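Local structure of surface glycoprotein (Trypanosoma brucei, 5KLH) at residues S104-S107 with K112-C115; T135-S138 with G143-C146. The protein is of unsettled function but, as the bilobed ectodomain of an insect-stage surface membrane protein, probably takes part in sensing. All blocks are in the same frame, centred on the assembly; numbering follows the deposited sequence.

Contact 1 of 2, residues S104-S107 with K112-C115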
loop_
_atom_site.group_PDB
_atom_site.type_symbol
_atom_site.label_atom_id
_atom_site.label_comp_id
_atom_site.label_asym_id
_atom_site.label_seq_id
_atom_site.Cartn_x
_atom_site.Cartn_y
_atom_site.Cartn_z
ATOM N N SER A 104 -15.240 14.278 -17.104
ATOM C CA SER A 104 -16.224 13.676 -16.201
ATOM C C SER A 104 -16.779 14.685 -15.204
ATOM O O SER A 104 -17.909 14.553 -14.758
ATOM C CB SER A 104 -15.618 12.486 -15.457
ATOM O OG SER A 104 -14.547 12.896 -14.627
ATOM N N GLN A 105 -15.985 15.691 -14.855
ATOM C CA GLN A 105 -16.450 16.696 -13.901
ATOM C C GLN A 105 -16.478 18.098 -14.485
ATOM O O GLN A 105 -16.461 19.085 -13.741
ATOM C CB GLN A 105 -15.573 16.673 -12.654
ATOM C CG GLN A 105 -15.750 15.421 -11.817
ATOM C CD GLN A 105 -14.825 15.404 -10.629
ATOM O OE1 GLN A 105 -13.631 15.708 -10.755
ATOM N NE2 GLN A 105 -15.363 15.055 -9.464
ATOM N N CYS A 106 -16.540 18.174 -15.810
ATOM C CA CYS A 106 -16.429 19.438 -16.537
ATOM C C CYS A 106 -17.807 19.956 -16.909
ATOM O O CYS A 106 -18.629 19.201 -17.404
ATOM C CB CYS A 106 -15.579 19.246 -17.800
ATOM S SG CYS A 106 -14.544 20.648 -18.262
ATOM N N SER A 107 -18.056 21.238 -16.648
ATOM C CA SER A 107 -19.339 21.874 -16.954
ATOM C C SER A 107 -19.241 22.787 -18.172
ATOM O O SER A 107 -18.342 23.627 -18.256
ATOM C CB SER A 107 -19.830 22.676 -15.745
ATOM O OG SER A 107 -20.824 23.619 -16.122
ATOM N N LYS A 112 -14.777 23.474 -24.363
ATOM C CA LYS A 112 -14.629 24.762 -23.687
ATOM C C LYS A 112 -15.140 24.722 -22.237
ATOM O O LYS A 112 -15.411 25.753 -21.619
ATOM C CB LYS A 112 -15.372 25.839 -24.492
ATOM C CG LYS A 112 -14.871 27.252 -24.276
ATOM C CD LYS A 112 -15.658 28.246 -25.118
ATOM C CE LYS A 112 -16.181 29.384 -24.257
ATOM N NZ LYS A 112 -15.059 30.070 -23.558
ATOM N N CYS A 113 -15.266 23.525 -21.686
ATOM C CA CYS A 113 -15.807 23.393 -20.339
ATOM C C CYS A 113 -14.770 23.715 -19.254
ATOM O O CYS A 113 -13.568 23.780 -19.528
ATOM C CB CYS A 113 -16.352 21.982 -20.143
ATOM S SG CYS A 113 -15.071 20.730 -20.236
ATOM N N ASP A 114 -15.245 23.904 -18.021
ATOM C CA ASP A 114 -14.355 24.016 -16.868
ATOM C C ASP A 114 -14.931 23.241 -15.694
ATOM O O ASP A 114 -16.121 22.930 -15.675
ATOM C CB ASP A 114 -14.128 25.483 -16.488
ATOM C CG ASP A 114 -15.385 26.150 -15.977
ATOM O OD1 ASP A 114 -15.785 25.875 -14.823
ATOM O OD2 ASP A 114 -15.979 26.946 -16.736
ATOM N N CYS A 115 -14.088 22.940 -14.712
ATOM C CA CYS A 115 -14.516 22.174 -13.545
ATOM C C CYS A 115 -14.639 22.993 -12.273
ATOM O O CYS A 115 -14.442 22.458 -11.181
ATOM C CB CYS A 115 -13.535 21.037 -13.266
ATOM S SG CYS A 115 -13.326 19.876 -14.595
#
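Cys-106 and Cys-113 lock two passes of one loop together through a disulfide, and beside it runs a single bridge of two backbone bonds. The SG of Cys-106 is 2.0 Å from the SG of Cys-113, with a torsion of 96° about the bond, close to the relaxed right angle. Cys-113 reaches it by placing SG between its backbone N and carbonyl carbon (chi1 64°), which turns the sulfur back across the gap. Cys-113 CB itself lies 3.2 Å from Ser-107 O. Next to this link, Ser-107 and Asp-114 form a single antiparallel hydrogen-bonded pair: Ser-107 N gives a nearly straight bond of 2.7 Å to Asp-114 O, and Asp-114 N returns a longer one of 3.1 Å to Ser-107 O. The packing continues inward at Cys-115, whose SG, itself bonded to Cys-101, lies 3.9 Å from Cys-106 SG and 3.3 Å from Gln-105 O. Sulfur thus fills the tight side, where Cys-113 and Cys-115 are buried and Leu-142 and Phe-99 pack against them.

The other side is looser. Ser-107 is exposed, and while its backbone carries the bridge, its side chain takes little part beyond CB, 3.7 Å from Asp-114 O. Asp-114 turns its CB away and spends OD1 on the backbone N of Gln-116, in the first turn of helix 116-128. With Cys-115 as N-cap of that helix, the arrangement is that of a disulfide-closed loop in a small cysteine-rich lobe, leading from strand 85-100 into the helix.

Contact 2 of 2, residues T135-S138 with G143-C146. With SO4 (sulfate ion), chain C.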
loop_
_atom_site.group_PDB
_atom_site.type_symbol
_atom_site.label_atom_id
_atom_site.label_comp_id
_atom_site.label_asym_id
_atom_site.label_seq_id
_atom_site.Cartn_x
_atom_site.Cartn_y
_atom_site.Cartn_z
ATOM N N THR A 135 -4.396 26.186 -4.157
ATOM C CA THR A 135 -5.080 26.408 -5.433
ATOM C C THR A 135 -4.068 26.807 -6.495
ATOM O O THR A 135 -3.254 27.703 -6.281
ATOM C CB THR A 135 -6.176 27.484 -5.312
ATOM O OG1 THR A 135 -7.189 27.017 -4.408
ATOM C CG2 THR A 135 -6.801 27.781 -6.665
ATOM N N GLN A 136 -4.109 26.121 -7.631
ATOM C CA GLN A 136 -3.166 26.375 -8.712
ATOM C C GLN A 136 -3.817 27.051 -9.902
ATOM O O GLN A 136 -3.197 27.884 -10.563
ATOM C CB GLN A 136 -2.506 25.065 -9.154
ATOM C CG GLN A 136 -1.580 24.473 -8.119
ATOM C CD GLN A 136 -0.372 25.353 -7.860
ATOM O OE1 GLN A 136 0.161 25.990 -8.776
ATOM N NE2 GLN A 136 0.064 25.403 -6.601
ATOM N N SER A 137 -5.062 26.685 -10.191
ATOM C CA SER A 137 -5.790 27.310 -11.290
ATOM C C SER A 137 -7.234 27.542 -10.897
ATOM O O SER A 137 -7.987 26.590 -10.696
ATOM C CB SER A 137 -5.727 26.458 -12.558
ATOM O OG SER A 137 -6.516 27.051 -13.579
ATOM N N SER A 138 -7.612 28.811 -10.777
ATOM C CA SER A 138 -8.966 29.164 -10.374
ATOM C C SER A 138 -9.974 28.901 -11.487
ATOM O O SER A 138 -11.077 28.424 -11.227
ATOM C CB SER A 138 -9.025 30.628 -9.945
ATOM O OG SER A 138 -8.075 30.879 -8.931
ATOM N N GLY A 143 -8.444 19.859 -18.514
ATOM C CA GLY A 143 -7.061 19.434 -18.626
ATOM C C GLY A 143 -6.120 20.063 -17.616
ATOM O O GLY A 143 -4.967 19.632 -17.494
ATOM N N GLU A 144 -6.595 21.072 -16.887
ATOM C CA GLU A 144 -5.746 21.757 -15.913
ATOM C C GLU A 144 -5.628 21.011 -14.588
ATOM O O GLU A 144 -6.561 20.341 -14.145
ATOM C CB GLU A 144 -6.266 23.179 -15.638
ATOM C CG GLU A 144 -6.192 24.114 -16.819
ATOM C CD GLU A 144 -6.215 25.567 -16.399
ATOM O OE1 GLU A 144 -7.305 26.093 -16.117
ATOM O OE2 GLU A 144 -5.132 26.184 -16.343
ATOM N N LYS A 145 -4.461 21.134 -13.963
ATOM C CA LYS A 145 -4.289 20.729 -12.573
ATOM C C LYS A 145 -4.674 21.926 -11.724
ATOM O O LYS A 145 -3.934 22.910 -11.674
ATOM C CB LYS A 145 -2.848 20.306 -12.284
ATOM C CG LYS A 145 -2.291 19.290 -13.269
ATOM C CD LYS A 145 -3.063 17.993 -13.185
ATOM C CE LYS A 145 -2.603 16.974 -14.226
ATOM N NZ LYS A 145 -3.408 15.708 -14.144
ATOM N N CYS A 146 -5.827 21.852 -11.071
ATOM C CA CYS A 146 -6.416 23.051 -10.477
ATOM C C CYS A 146 -5.937 23.339 -9.068
ATOM O O CYS A 146 -5.909 24.494 -8.639
ATOM C CB CYS A 146 -7.938 22.931 -10.498
ATOM S SG CYS A 146 -8.528 22.584 -12.162
HETATM S S SO4 C . -7.174 28.409 -1.050
HETATM O O1 SO4 C . -8.020 29.290 -1.847
HETATM O O2 SO4 C . -8.014 27.606 -0.157
HETATM O O3 SO4 C . -6.418 27.560 -1.968
HETATM O O4 SO4 C . -6.239 29.191 -0.239
#
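Gln-136 and Ser-137 both give their backbone N-H to one acceptor, Cys-146 O, in the manner of a classic beta bulge, at the point where strand 132-135 leaves strand 145-164. Gln-136 N lies 2.6 Å from Cys-146 O and Ser-137 N lies 2.8 Å from the same oxygen. Both donors come from one face of the carbonyl plane; Gln-136 takes up the helix-like psi of -36° that lets two consecutive N-H groups converge.

A second grip lies beyond this pair of bonds. Ser-137 swings OG to the side opposite its backbone N (chi1 176°), and the hydroxyl donates to Glu-144 OE1 at 2.8 Å, meeting it from above the carboxylate plane. The two groups are tied further into the intervening loop, for Ser-137 OG also bonds the N of Cys-140 and Glu-144 OE1 the N of Arg-141. One hydroxyl and one carboxylate oxygen thereby tie the loop between the two segments to both of them, and the Arg-141 N-H and the Ser-137 hydroxyl on OE1 probably help to stabilise the negative charge.

At the other end Thr-135 points OG1 off the pair to O3 of a sulfate, 2.6 Å away, an ion probably left from crystallisation that Tyr-127 also holds. Arg-123 is a further partner of this hydroxyl.

Apolar contact is sparse. Gln-136 rests its CB 3.6 Å from Lys-145 O before its chain bends away, and Lys-145 carries its amine off to Ser-100. Buried Cys-146 is bonded through sulfur to Cys-140, and its CB sits 3.7 Å from Ser-137 O.

Contacts 1 and 2 follow one another along the chain, with helix 116-128 between them and strand 132-135 leading into contact 2, and both lie on the same side of the chain's centre, 31 and 28 Å from it. Their own centres are 12 Å apart, and their nearest atoms, about 5 Å apart, do not touch. The residues enclosed by contact 2 span that gap: the backbone of Cys-140 bonds to Cys-115 and that of Leu-142 to Cys-113, while Gly-143 and Glu-144 pair with Cys-101, the disulfide partner of Cys-115. Contact 1 thus rests on the loop that contact 2 encloses, the two being joined through it and not directly. The sulfate belongs to contact 2 alone.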